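Local coordinates for tyrosine-protein phosphatase non-receptor type 18 (Homo sapiens, PDB 2OC3) that removes phosphate from phosphotyrosine in proteins, dephosphorylating autophosphorylated tyrosine kinases known to be overexpressed in tumour tissue, at residues 52-57 against 71-76; 58-63 against 86-91; 75-80 against 120-125; 90-95 against 273-278; 109-114 against 143-148. All coordinates share one frame; numbering follows the deposited sequence. Where two conformers were deposited one is given.

Contact 1: residues 52-57 against 71-76; sequences TVAGSR and PYDQTR
Ala-54 CB lies over one face of the Arg-76 guanidinium, 3.5 Å from NE and displaced toward the rim of the group, while at the edge of the Tyr-72 ring Thr-52 CG2 comes to 4.1 Å from CD1, near the ring plane. The third flat group, the Asp-73 carboxylate, receives two successive backbone N-H groups, both on its syn lone pairs: Val-53 N to OD2 at 2.7 Å and Ala-54 N to OD1 at 3.0 Å, the latter almost straight at 170°. With CG anti to its own carbonyl carbon (chi1 -64°), Asp-73 turns the carboxylate from the loop that leads into strand 76-78 onto the start of the short, weakly bonded helix 53-56. Water 1 accepts from Gly-55 N and donates to Asp-73 OD1 and Pro-71 O. Ser-51 OG also bonds Asp-73 OD2, and Arg-76 has its own salt bridge to Asp-89. Two backbone N-H groups, the Ser-51 hydroxyl and a water directed at one carboxylate would probably stabilise its negative charge.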
# COMPACT_ATOMS: atom_id res chain seq x y z
N THR A 52 19.67 0.18 3.15
CA THR A 52 18.99 -0.94 2.52
C THR A 52 19.82 -2.24 2.71
O THR A 52 19.91 -3.09 1.79
CB THR A 52 18.71 -0.66 1.03
OG1 THR A 52 19.95 -0.34 0.37
CG2 THR A 52 17.75 0.52 0.87
N VAL A 53 20.38 -2.40 3.91
CA VAL A 53 21.29 -3.52 4.25
C VAL A 53 20.52 -4.85 4.14
O VAL A 53 20.98 -5.80 3.48
CB VAL A 53 21.84 -3.34 5.70
CG1 VAL A 53 22.58 -4.58 6.21
CG2 VAL A 53 22.73 -2.10 5.78
N ALA A 54 19.34 -4.94 4.75
CA ALA A 54 18.67 -6.22 4.85
C ALA A 54 18.28 -6.71 3.46
O ALA A 54 18.42 -7.90 3.12
CB ALA A 54 17.45 -6.11 5.74
N GLY A 55 17.67 -5.82 2.69
CA GLY A 55 17.24 -6.19 1.32
C GLY A 55 18.31 -6.60 0.34
O GLY A 55 18.01 -7.24 -0.68
N SER A 56 19.56 -6.22 0.64
CA SER A 56 20.71 -6.54 -0.20
C SER A 56 21.48 -7.77 0.28
O SER A 56 22.47 -8.17 -0.34
CB SER A 56 21.68 -5.36 -0.27
OG SER A 56 21.05 -4.24 -0.85
N ARG A 57 21.09 -8.34 1.41
CA ARG A 57 21.72 -9.59 1.91
C ARG A 57 21.56 -10.67 0.83
O ARG A 57 20.50 -10.75 0.19
CB ARG A 57 21.13 -10.06 3.23
CG ARG A 57 21.50 -9.24 4.46
N PRO A 71 13.49 -2.19 0.60
CA PRO A 71 12.85 -1.51 1.71
C PRO A 71 13.90 -0.82 2.57
O PRO A 71 14.99 -1.35 2.81
CB PRO A 71 12.21 -2.68 2.50
CG PRO A 71 13.12 -3.83 2.24
CD PRO A 71 13.51 -3.66 0.80
N TYR A 72 13.59 0.35 3.08
CA TYR A 72 14.54 1.02 3.96
C TYR A 72 14.59 0.24 5.26
O TYR A 72 13.56 -0.16 5.79
CB TYR A 72 14.07 2.42 4.28
CG TYR A 72 13.99 3.33 3.05
CD1 TYR A 72 15.00 3.28 2.10
CD2 TYR A 72 12.94 4.24 2.85
CE1 TYR A 72 15.00 4.10 0.98
CE2 TYR A 72 12.95 5.08 1.70
CZ TYR A 72 14.00 4.99 0.80
OH TYR A 72 14.06 5.76 -0.39
N ASP A 73 15.78 -0.00 5.77
CA ASP A 73 15.91 -0.73 7.04
C ASP A 73 15.16 -0.07 8.18
O ASP A 73 14.73 -0.74 9.11
CB ASP A 73 17.39 -0.77 7.44
CG ASP A 73 18.27 -1.57 6.46
OD1 ASP A 73 17.88 -2.71 6.08
OD2 ASP A 73 19.38 -1.08 6.08
N GLN A 74 15.09 1.25 8.17
CA GLN A 74 14.60 2.01 9.32
C GLN A 74 13.13 1.75 9.67
O GLN A 74 12.71 1.97 10.81
CB GLN A 74 14.80 3.50 9.07
CG GLN A 74 16.26 3.95 9.08
CD GLN A 74 17.09 3.41 7.97
OE1 GLN A 74 16.66 3.25 6.82
NE2 GLN A 74 18.40 3.15 8.30
N THR A 75 12.35 1.35 8.67
CA THR A 75 10.91 1.18 8.79
C THR A 75 10.51 -0.21 8.23
O THR A 75 9.32 -0.46 8.04
CB THR A 75 10.19 2.25 7.96
OG1 THR A 75 10.63 2.16 6.61
CG2 THR A 75 10.42 3.67 8.53
N ARG A 76 11.45 -1.12 7.94
CA ARG A 76 11.07 -2.37 7.30
C ARG A 76 10.22 -3.24 8.21
O ARG A 76 10.34 -3.21 9.43
CB ARG A 76 12.27 -3.19 6.80
CG ARG A 76 13.11 -3.84 7.85
CD ARG A 76 14.23 -4.63 7.21
NE ARG A 76 15.00 -5.43 8.16
CZ ARG A 76 14.89 -6.75 8.34
NH1 ARG A 76 15.69 -7.35 9.24
NH2 ARG A 76 14.04 -7.51 7.65
O HOH W 1 16.63 -3.37 3.71

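Contact 2: residues 58-63 against 86-91; sequences PENVRK and GHSDYI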
# COMPACT_ATOMS: atom_id res chain seq x y z
N PRO A 58 22.60 -11.50 0.60
CA PRO A 58 22.53 -12.53 -0.45
C PRO A 58 21.29 -13.41 -0.38
O PRO A 58 20.70 -13.73 -1.40
CB PRO A 58 23.78 -13.40 -0.19
CG PRO A 58 24.53 -12.78 0.89
CD PRO A 58 23.92 -11.46 1.26
N GLU A 59 20.89 -13.77 0.82
CA GLU A 59 19.75 -14.65 1.05
C GLU A 59 18.41 -13.96 0.77
O GLU A 59 17.39 -14.62 0.65
CB GLU A 59 19.79 -15.20 2.47
CG GLU A 59 19.54 -14.17 3.58
CD GLU A 59 20.81 -13.57 4.17
OE1 GLU A 59 21.83 -13.42 3.45
OE2 GLU A 59 20.77 -13.21 5.37
N ASN A 60 18.40 -12.63 0.70
CA ASN A 60 17.17 -11.91 0.46
C ASN A 60 17.01 -11.34 -0.92
O ASN A 60 15.94 -10.87 -1.28
CB ASN A 60 17.03 -10.78 1.46
CG ASN A 60 16.89 -11.28 2.86
OD1 ASN A 60 16.29 -12.35 3.09
ND2 ASN A 60 17.38 -10.50 3.82
N VAL A 61 18.06 -11.31 -1.72
CA VAL A 61 18.00 -10.61 -3.01
C VAL A 61 16.89 -11.17 -3.89
O VAL A 61 16.19 -10.39 -4.55
CB VAL A 61 19.37 -10.65 -3.72
CG1 VAL A 61 19.23 -10.22 -5.18
CG2 VAL A 61 20.35 -9.77 -2.98
N ARG A 62 16.70 -12.48 -3.88
CA ARG A 62 15.71 -13.16 -4.71
C ARG A 62 14.28 -12.84 -4.28
O ARG A 62 13.31 -13.18 -4.98
CB ARG A 62 15.89 -14.68 -4.64
N LYS A 63 14.14 -12.31 -3.07
CA LYS A 63 12.82 -11.98 -2.52
C LYS A 63 12.33 -10.60 -2.93
O LYS A 63 11.24 -10.21 -2.51
CB LYS A 63 12.82 -12.12 -0.99
CG LYS A 63 13.27 -13.47 -0.48
CD LYS A 63 13.42 -13.47 1.02
CE LYS A 63 14.03 -14.75 1.59
NZ LYS A 63 14.33 -14.55 3.06
N GLY A 86 12.25 -21.74 11.43
CA GLY A 86 13.36 -21.35 10.57
C GLY A 86 13.08 -20.36 9.45
O GLY A 86 13.93 -20.16 8.59
N HIS A 87 11.90 -19.74 9.46
CA HIS A 87 11.61 -18.74 8.44
C HIS A 87 12.29 -17.43 8.72
O HIS A 87 12.36 -16.98 9.86
CB HIS A 87 10.11 -18.52 8.32
CG HIS A 87 9.37 -19.74 7.84
ND1 HIS A 87 8.89 -19.85 6.56
CD2 HIS A 87 9.06 -20.89 8.47
CE1 HIS A 87 8.30 -21.03 6.41
NE2 HIS A 87 8.40 -21.68 7.56
N SER A 88 12.76 -16.82 7.64
CA SER A 88 13.47 -15.54 7.63
C SER A 88 12.59 -14.37 8.08
O SER A 88 11.36 -14.38 7.93
CB SER A 88 13.90 -15.26 6.19
OG SER A 88 14.23 -13.91 5.91
N ASP A 89 13.21 -13.33 8.62
CA ASP A 89 12.49 -12.12 9.00
C ASP A 89 12.16 -11.15 7.86
O ASP A 89 11.49 -10.16 8.08
CB ASP A 89 13.19 -11.38 10.14
CG ASP A 89 14.44 -10.62 9.73
OD1 ASP A 89 14.68 -10.33 8.54
OD2 ASP A 89 15.25 -10.27 10.65
N TYR A 90 12.59 -11.48 6.66
CA TYR A 90 12.62 -10.53 5.57
C TYR A 90 11.38 -10.58 4.66
O TYR A 90 10.98 -11.63 4.17
CB TYR A 90 13.87 -10.67 4.71
CG TYR A 90 13.91 -9.65 3.63
CD1 TYR A 90 14.34 -8.34 3.88
CD2 TYR A 90 13.41 -9.93 2.38
CE1 TYR A 90 14.36 -7.37 2.90
CE2 TYR A 90 13.46 -8.94 1.35
CZ TYR A 90 13.92 -7.67 1.63
OH TYR A 90 13.97 -6.64 0.71
N ILE A 91 10.83 -9.39 4.43
CA ILE A 91 9.87 -9.16 3.33
C ILE A 91 10.12 -7.79 2.76
O ILE A 91 10.53 -6.85 3.46
CB ILE A 91 8.38 -9.33 3.78
CG1 ILE A 91 7.46 -9.34 2.53
CG2 ILE A 91 7.97 -8.26 4.75
CD1 ILE A 91 6.07 -9.92 2.78
O HOH W 2 16.90 -10.33 6.96
O HOH W 3 17.14 -13.23 6.16
O HOH W 4 11.56 -14.30 4.04
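Asn-60 and Tyr-90 have their CA atoms 7.0 Å apart, and Lys-63 and Ile-91 theirs 7.1 Å apart, a spacing at which no backbone hydrogen bond joins 58-63 to 86-91; side chains and water fill the interval. Within the first segment Lys-63 N bonds Asn-60 O, closing a turn from which both side chains point toward 86-91. In the second, Ser-88 OG accepts from Tyr-90 N at 3.0 Å, an ST turn leading into strand 90-91. The Asn-60 amide is stacked on Tyr-90, its plane 16° from that of the ring, and its CB makes a CH-pi contact, 4.0 Å from the ring centroid and 17° off the normal. Tyr-90 reaches this place with CG anti to its backbone N (chi1 -178°). Lys-63 runs extended past the ring edge, CD 3.8 Å from Tyr-90 CD2, and its NZ bonds Asn-60 OD1 at 2.9 Å. Beyond the segments, Asn-60 ND2 bonds Ala-54 O and Tyr-90 OH bonds Asn-64. With only a methyl group at Asn-60, as in an alanine, Lys-63 NZ would probably lose its carbonyl partner and the Tyr-90 face the amide stacked on it. NZ is held by neutral oxygens, Asn-60 OD1 directly and Tyr-90 O through water 4, which would probably solvate its charge without neutralising it.

Contact 3: residues 75-80 against 120-125; sequences TRVILS and WRLVWE
Leu-79 CD2 rests against helix 116-125 at Leu-122, 4.0 Å from its CB, in the catalytic domain of the classical protein-tyrosine phosphatase fold; the short strand 76-78 and the chain just after it pack on this helix. Val-77 CG1 adds a looser apolar contact to Leu-122 CD1 at 4.3 Å. Over one face of the Arg-121 guanidinium lies Leu-79, with CB 3.5 Å from NH2 and CD1 near NH1. At the end of the helix segment Glu-125 stretches out, CG anti to the backbone N (chi1 176°), and accepts from both the backbone N-H and the hydroxyl of Ser-80. The N-H meets OE1 on its syn lone pair at 2.8 Å and 169°, whereas Ser-80 OG approaches OE2 at 2.6 Å from 48° out of the carboxylate plane. A glutamine here has one carbonyl oxygen where the carboxylate has two, and is likely to leave either Ser-80 N or Ser-80 OG without its acceptor. Further out, Arg-121 is positioned by a salt bridge to Asp-118 and by Leu-81 O and Ser-88 O, both bonded to NH2, while Glu-125 OE1 also accepts from Leu-81 N.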
# COMPACT_ATOMS: atom_id res chain seq x y z
N THR A 75 12.35 1.35 8.67
CA THR A 75 10.91 1.18 8.79
C THR A 75 10.51 -0.21 8.23
O THR A 75 9.32 -0.46 8.04
CB THR A 75 10.19 2.25 7.96
OG1 THR A 75 10.63 2.16 6.61
CG2 THR A 75 10.42 3.67 8.53
N ARG A 76 11.45 -1.12 7.94
CA ARG A 76 11.07 -2.37 7.30
C ARG A 76 10.22 -3.24 8.21
O ARG A 76 10.34 -3.21 9.43
CB ARG A 76 12.27 -3.19 6.80
CG ARG A 76 13.11 -3.84 7.85
CD ARG A 76 14.23 -4.63 7.21
NE ARG A 76 15.00 -5.43 8.16
CZ ARG A 76 14.89 -6.75 8.34
NH1 ARG A 76 15.69 -7.35 9.24
NH2 ARG A 76 14.04 -7.51 7.65
N VAL A 77 9.37 -4.06 7.61
CA VAL A 77 8.56 -5.03 8.34
C VAL A 77 9.45 -6.20 8.70
O VAL A 77 10.00 -6.85 7.84
CB VAL A 77 7.40 -5.51 7.42
CG1 VAL A 77 6.66 -6.67 8.12
CG2 VAL A 77 6.45 -4.39 7.12
N ILE A 78 9.56 -6.48 9.99
CA ILE A 78 10.35 -7.60 10.49
C ILE A 78 9.37 -8.71 10.85
O ILE A 78 8.54 -8.56 11.74
CB ILE A 78 11.16 -7.21 11.75
CG1 ILE A 78 12.00 -5.98 11.48
CG2 ILE A 78 12.04 -8.38 12.21
CD1 ILE A 78 13.18 -6.26 10.69
N LEU A 79 9.45 -9.80 10.11
CA LEU A 79 8.56 -10.95 10.37
C LEU A 79 9.14 -11.80 11.50
O LEU A 79 10.37 -12.04 11.57
CB LEU A 79 8.38 -11.78 9.10
CG LEU A 79 7.72 -11.02 7.93
CD1 LEU A 79 7.69 -11.88 6.65
CD2 LEU A 79 6.32 -10.50 8.32
N SER A 80 8.28 -12.29 12.37
CA SER A 80 8.66 -13.20 13.41
C SER A 80 7.80 -14.46 13.36
O SER A 80 8.13 -15.46 13.99
CB SER A 80 8.53 -12.56 14.77
OG SER A 80 7.19 -12.31 15.17
N TRP A 120 1.53 -13.91 3.34
CA TRP A 120 0.50 -14.34 4.34
C TRP A 120 1.02 -14.30 5.77
O TRP A 120 0.28 -13.97 6.68
CB TRP A 120 -0.10 -15.69 3.97
CG TRP A 120 -1.06 -15.56 2.81
CD1 TRP A 120 -0.89 -16.04 1.54
CD2 TRP A 120 -2.30 -14.85 2.81
NE1 TRP A 120 -1.95 -15.66 0.76
CE2 TRP A 120 -2.84 -14.95 1.51
CE3 TRP A 120 -3.01 -14.15 3.78
CZ2 TRP A 120 -4.07 -14.37 1.16
CZ3 TRP A 120 -4.25 -13.60 3.43
CH2 TRP A 120 -4.74 -13.70 2.13
N ARG A 121 2.31 -14.57 6.00
CA ARG A 121 2.87 -14.37 7.34
C ARG A 121 2.70 -12.91 7.81
O ARG A 121 2.38 -12.63 8.97
CB ARG A 121 4.36 -14.73 7.36
CG ARG A 121 4.68 -16.22 7.27
CD ARG A 121 6.18 -16.48 6.94
NE ARG A 121 7.03 -16.05 8.03
CZ ARG A 121 8.27 -15.56 7.92
NH1 ARG A 121 8.90 -15.40 6.76
NH2 ARG A 121 8.88 -15.27 9.04
N LEU A 122 2.93 -11.98 6.88
CA LEU A 122 2.77 -10.55 7.15
C LEU A 122 1.31 -10.28 7.52
O LEU A 122 1.04 -9.70 8.59
CB LEU A 122 3.20 -9.71 5.93
CG LEU A 122 3.07 -8.19 5.98
CD1 LEU A 122 3.95 -7.58 4.88
CD2 LEU A 122 1.64 -7.72 5.75
N VAL A 123 0.38 -10.71 6.66
CA VAL A 123 -1.03 -10.44 6.90
C VAL A 123 -1.46 -11.05 8.26
O VAL A 123 -2.15 -10.41 9.06
CB VAL A 123 -1.86 -11.00 5.74
CG1 VAL A 123 -3.35 -11.01 6.10
CG2 VAL A 123 -1.57 -10.20 4.47
N TRP A 124 -1.03 -12.28 8.52
CA TRP A 124 -1.46 -12.95 9.77
C TRP A 124 -0.83 -12.30 11.01
O TRP A 124 -1.47 -11.98 12.01
CB TRP A 124 -1.05 -14.41 9.69
CG TRP A 124 -1.73 -15.26 10.74
CD1 TRP A 124 -1.27 -15.52 12.00
CD2 TRP A 124 -3.02 -15.87 10.64
NE1 TRP A 124 -2.18 -16.27 12.69
CE2 TRP A 124 -3.24 -16.54 11.87
CE3 TRP A 124 -3.98 -15.97 9.64
CZ2 TRP A 124 -4.42 -17.23 12.13
CZ3 TRP A 124 -5.13 -16.69 9.90
CH2 TRP A 124 -5.33 -17.30 11.14
N GLU A 125 0.48 -12.13 10.95
CA GLU A 125 1.22 -11.65 12.14
C GLU A 125 0.70 -10.31 12.64
O GLU A 125 0.57 -10.10 13.87
CB GLU A 125 2.72 -11.53 11.84
CG GLU A 125 3.51 -10.95 13.03
CD GLU A 125 5.02 -11.14 12.92
OE1 GLU A 125 5.52 -11.76 11.96
OE2 GLU A 125 5.69 -10.65 13.88

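Contact 4: residues 90-95 against 273-278; sequences YINGNF and KQRPAA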
# COMPACT_ATOMS: atom_id res chain seq x y z
N TYR A 90 12.59 -11.48 6.66
CA TYR A 90 12.62 -10.53 5.57
C TYR A 90 11.38 -10.58 4.66
O TYR A 90 10.98 -11.63 4.17
CB TYR A 90 13.87 -10.67 4.71
CG TYR A 90 13.91 -9.65 3.63
CD1 TYR A 90 14.34 -8.34 3.88
CD2 TYR A 90 13.41 -9.93 2.38
CE1 TYR A 90 14.36 -7.37 2.90
CE2 TYR A 90 13.46 -8.94 1.35
CZ TYR A 90 13.92 -7.67 1.63
OH TYR A 90 13.97 -6.64 0.71
N ILE A 91 10.83 -9.39 4.43
CA ILE A 91 9.87 -9.16 3.33
C ILE A 91 10.12 -7.79 2.76
O ILE A 91 10.53 -6.85 3.46
CB ILE A 91 8.38 -9.33 3.78
CG1 ILE A 91 7.46 -9.34 2.53
CG2 ILE A 91 7.97 -8.26 4.75
CD1 ILE A 91 6.07 -9.92 2.78
N ASN A 92 9.92 -7.64 1.46
CA ASN A 92 10.03 -6.33 0.85
C ASN A 92 8.78 -5.53 1.19
O ASN A 92 7.77 -5.58 0.48
CB ASN A 92 10.29 -6.40 -0.65
CG ASN A 92 10.71 -5.08 -1.23
OD1 ASN A 92 10.12 -4.06 -0.91
ND2 ASN A 92 11.72 -5.10 -2.10
N GLY A 93 8.84 -4.83 2.32
CA GLY A 93 7.72 -4.04 2.80
C GLY A 93 8.17 -3.14 3.92
O GLY A 93 9.15 -3.40 4.62
N ASN A 94 7.43 -2.03 4.08
CA ASN A 94 7.72 -1.01 5.10
C ASN A 94 6.45 -0.57 5.78
O ASN A 94 5.39 -0.47 5.15
CB ASN A 94 8.38 0.23 4.49
CG ASN A 94 9.74 -0.06 3.94
OD1 ASN A 94 9.89 -0.40 2.77
ND2 ASN A 94 10.77 0.06 4.78
N PHE A 95 6.54 -0.26 7.07
CA PHE A 95 5.48 0.41 7.78
C PHE A 95 5.45 1.88 7.42
O PHE A 95 6.52 2.50 7.25
CB PHE A 95 5.68 0.28 9.29
CG PHE A 95 5.39 -1.10 9.82
CD1 PHE A 95 4.09 -1.54 9.93
CD2 PHE A 95 6.40 -1.96 10.25
CE1 PHE A 95 3.78 -2.79 10.46
CE2 PHE A 95 6.06 -3.26 10.77
CZ PHE A 95 4.77 -3.64 10.85
N LYS A 273 10.03 9.02 3.05
CA LYS A 273 11.06 8.69 4.04
C LYS A 273 10.74 7.39 4.75
O LYS A 273 11.50 6.97 5.59
CB LYS A 273 11.23 9.82 5.05
CG LYS A 273 11.72 11.08 4.35
CD LYS A 273 11.96 12.25 5.28
CE LYS A 273 12.37 13.50 4.49
NZ LYS A 273 12.51 14.67 5.41
N GLN A 274 9.61 6.75 4.41
CA GLN A 274 9.17 5.51 5.04
C GLN A 274 9.05 4.30 4.10
O GLN A 274 9.38 3.18 4.45
CB GLN A 274 7.83 5.73 5.74
CG GLN A 274 7.96 6.76 6.88
CD GLN A 274 6.60 7.13 7.45
OE1 GLN A 274 6.10 6.42 8.30
NE2 GLN A 274 6.02 8.20 6.99
N ARG A 275 8.63 4.56 2.85
CA ARG A 275 8.61 3.58 1.77
C ARG A 275 9.24 4.21 0.53
O ARG A 275 8.88 5.31 0.15
CB ARG A 275 7.18 3.18 1.47
CG ARG A 275 7.01 2.13 0.34
CD ARG A 275 7.45 0.73 0.73
NE ARG A 275 7.46 -0.16 -0.44
CZ ARG A 275 8.13 -1.31 -0.51
NH1 ARG A 275 8.94 -1.72 0.44
NH2 ARG A 275 8.03 -2.05 -1.61
N PRO A 276 10.24 3.54 -0.07
CA PRO A 276 10.90 4.10 -1.24
C PRO A 276 9.91 4.50 -2.34
O PRO A 276 8.98 3.74 -2.60
CB PRO A 276 11.78 2.95 -1.74
CG PRO A 276 11.84 1.98 -0.69
CD PRO A 276 10.79 2.24 0.32
N ALA A 277 10.11 5.68 -2.91
CA ALA A 277 9.37 6.16 -4.07
C ALA A 277 7.87 6.22 -3.88
O ALA A 277 7.11 6.16 -4.87
CB ALA A 277 9.72 5.30 -5.29
N ALA A 278 7.42 6.38 -2.62
CA ALA A 278 5.98 6.55 -2.36
C ALA A 278 5.53 7.80 -3.15
O ALA A 278 6.03 8.89 -2.94
CB ALA A 278 5.71 6.70 -0.86
O HOH W 5 7.17 4.12 9.52
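Arg-275 leaves its backbone with CG anti to N (chi1 -180°) and bends at chi2 (72°), which carries the guanidinium across to Asn-92 and Asn-94. NH1 and NH2 both grip Asn-92 OD1 end-on, at 2.9 and 3.0 Å; NH1 comes nearly in line with the C=O, while NH2 lies tilted from the carbonyl plane. NH1 gives a second bond to Asn-94 OD1 at 2.8 Å. Both oxygens sit in the guanidinium plane, yet the Asn-92 amide is turned 76° from that plane, close to perpendicular. Further along, water 5 donates to Phe-95 O and Gln-274 OE1, and OE1 also accepts from Arg-97 N. NE of Arg-275 bonds Gly-236 O and NH2 also bonds Ala-235 O, residues of the loop that probably binds the substrate phosphate, as in related phosphatases, a position consistent with second-shell support of that loop. The loop 273-278, containing a type II turn from Arg-275 to Ala-278, lies between helices 264-272 and 282-296 and docks against the corner at Asn-92 and the edge strand 93-97 of the central mixed sheet.

Contact 5: residues 109-114 against 143-148; sequences QGPLPH and KRCERY
CB of Glu-146 lies beside Pro-111 O, at 3.3 Å. CG continues across the peptide to Pro-113 N and comes 3.4 Å from Pro-113 CD; the bend at chi2 (-61°) then turns CD alongside the proline ring, 3.7 Å from CG of Pro-113. At the tip OE1 stays near Pro-113 CG, at 3.9 Å, while OE2 takes a salt bridge from Lys-143 NZ at 2.6 Å, approached 35° out of the carboxylate plane. The backbone under this side chain is fixed by Glu-146 N to Pro-111 O, 3.0 Å and nearly in line with the C=O. These loops lie in the protein-tyrosine phosphatase domain, between strand 103-108 and helix 116-125 on one side and after strand 142-143 on the other; Gly-110 bonds Ser-234 through the backbone, and Ser-234 OG bonds Arg-144 O; Ser-234 belongs to the loop that probably binds substrate. Cys-145 SG presses on Gly-110 CA at 3.6 Å, where a side chain would clash. Pro-111 CG meets Tyr-148 CD2 at 3.8 Å; Tyr-148 OH bonds His-232 and Gln-193.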
# COMPACT_ATOMS: atom_id res chain seq x y z
N GLN A 109 5.36 -5.06 -1.70
CA GLN A 109 5.30 -5.38 -3.13
C GLN A 109 4.25 -6.46 -3.42
O GLN A 109 3.80 -7.20 -2.54
CB GLN A 109 6.67 -5.87 -3.58
CG GLN A 109 7.06 -7.24 -3.10
CD GLN A 109 8.44 -7.72 -3.55
OE1 GLN A 109 9.27 -6.95 -4.04
NE2 GLN A 109 8.67 -9.01 -3.32
N GLY A 110 3.93 -6.64 -4.70
CA GLY A 110 3.10 -7.78 -5.10
C GLY A 110 3.95 -9.04 -4.95
O GLY A 110 5.05 -9.12 -5.49
N PRO A 111 3.44 -10.03 -4.19
CA PRO A 111 4.28 -11.19 -3.91
C PRO A 111 4.69 -11.99 -5.15
O PRO A 111 3.96 -12.02 -6.16
CB PRO A 111 3.44 -12.00 -2.94
CG PRO A 111 2.07 -11.57 -3.17
CD PRO A 111 2.14 -10.12 -3.51
N LEU A 112 5.86 -12.62 -5.04
CA LEU A 112 6.39 -13.53 -6.05
C LEU A 112 5.97 -14.95 -5.71
O LEU A 112 5.54 -15.22 -4.59
CB LEU A 112 7.93 -13.43 -6.00
CG LEU A 112 8.50 -12.07 -6.37
CD1 LEU A 112 9.91 -11.92 -5.79
CD2 LEU A 112 8.58 -11.89 -7.85
N PRO A 113 6.16 -15.90 -6.64
CA PRO A 113 5.78 -17.27 -6.28
C PRO A 113 6.41 -17.77 -4.97
O PRO A 113 5.73 -18.36 -4.11
CB PRO A 113 6.24 -18.09 -7.51
CG PRO A 113 6.23 -17.14 -8.61
CD PRO A 113 6.67 -15.81 -8.02
N HIS A 114 7.68 -17.43 -4.79
CA HIS A 114 8.42 -17.83 -3.61
C HIS A 114 8.32 -16.86 -2.42
O HIS A 114 8.97 -17.11 -1.39
CB HIS A 114 9.89 -18.06 -3.93
CG HIS A 114 10.53 -16.95 -4.68
ND1 HIS A 114 10.25 -16.67 -6.00
CD2 HIS A 114 11.43 -16.01 -4.28
CE1 HIS A 114 10.96 -15.63 -6.39
NE2 HIS A 114 11.67 -15.20 -5.36
N LYS A 143 4.23 -9.88 -16.08
CA LYS A 143 3.80 -10.31 -14.75
C LYS A 143 4.15 -9.26 -13.71
O LYS A 143 5.30 -8.76 -13.62
CB LYS A 143 4.44 -11.65 -14.35
CG LYS A 143 3.75 -12.36 -13.17
CD LYS A 143 2.41 -12.95 -13.58
CE LYS A 143 1.61 -13.52 -12.44
NZ LYS A 143 1.77 -15.00 -12.33
N ARG A 144 3.14 -8.87 -12.94
CA ARG A 144 3.27 -7.80 -11.96
C ARG A 144 2.95 -8.25 -10.52
O ARG A 144 3.41 -7.61 -9.56
CB ARG A 144 2.36 -6.63 -12.35
CG ARG A 144 2.83 -5.92 -13.61
CD ARG A 144 4.18 -5.21 -13.42
NE ARG A 144 4.52 -4.44 -14.63
CZ ARG A 144 5.77 -4.16 -15.02
NH1 ARG A 144 6.84 -4.61 -14.37
NH2 ARG A 144 5.93 -3.46 -16.13
N CYS A 145 2.20 -9.33 -10.36
CA CYS A 145 1.87 -9.85 -9.05
C CYS A 145 1.39 -11.27 -9.17
O CYS A 145 0.52 -11.52 -10.03
CB CYS A 145 0.76 -8.99 -8.42
SG CYS A 145 0.34 -9.37 -6.69
N GLU A 146 1.84 -12.15 -8.28
CA GLU A 146 1.23 -13.47 -8.20
C GLU A 146 -0.14 -13.45 -7.54
O GLU A 146 -0.37 -12.68 -6.59
CB GLU A 146 2.15 -14.44 -7.46
CG GLU A 146 3.43 -14.68 -8.19
CD GLU A 146 3.22 -15.30 -9.57
OE1 GLU A 146 2.54 -16.36 -9.64
OE2 GLU A 146 3.65 -14.71 -10.57
N ARG A 147 -1.03 -14.32 -8.00
CA ARG A 147 -2.33 -14.48 -7.35
C ARG A 147 -2.08 -15.14 -6.00
O ARG A 147 -1.52 -16.25 -5.90
CB ARG A 147 -3.26 -15.35 -8.20
CG ARG A 147 -4.52 -15.68 -7.45
CD ARG A 147 -5.59 -16.21 -8.36
NE ARG A 147 -5.23 -17.48 -8.99
CZ ARG A 147 -5.35 -18.67 -8.40
NH1 ARG A 147 -5.77 -18.79 -7.14
NH2 ARG A 147 -5.03 -19.78 -9.08
N TYR A 148 -2.53 -14.46 -4.95
CA TYR A 148 -2.45 -14.97 -3.59
C TYR A 148 -3.80 -15.26 -2.97
O TYR A 148 -3.86 -15.70 -1.82
CB TYR A 148 -1.68 -13.98 -2.74
CG TYR A 148 -2.24 -12.57 -2.76
CD1 TYR A 148 -3.31 -12.19 -1.93
CD2 TYR A 148 -1.66 -11.57 -3.56
CE1 TYR A 148 -3.83 -10.93 -1.91
CE2 TYR A 148 -2.20 -10.26 -3.57
CZ TYR A 148 -3.26 -9.95 -2.72
OH TYR A 148 -3.75 -8.68 -2.65

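How the contacts relate
Contacts 1 and 4 are the closest pair, centres 8 Å apart and touching through Thr-75. Contacts 1 and 2, 11 Å apart, are joined by the Arg-76 to Asp-89 salt bridge, and their segments alternate along the chain. Contact 3 takes up Thr-75 and Arg-76 where contact 1 ends, and contact 4 likewise shares Tyr-90 and Ile-91 with contact 2. Contact 4 is the most central, about 9 Å from the chain centre, and closes a long loop within which contact 5 is nested. Contacts 1 and 5 lie farthest apart, about 20 Å between centres. All five lie within the phosphatase domain and join the 52-91 region to helix 116-125, the loop 143-148 and the loop 273-278, with contacts 4 and 5 bordering the probable substrate-binding loop.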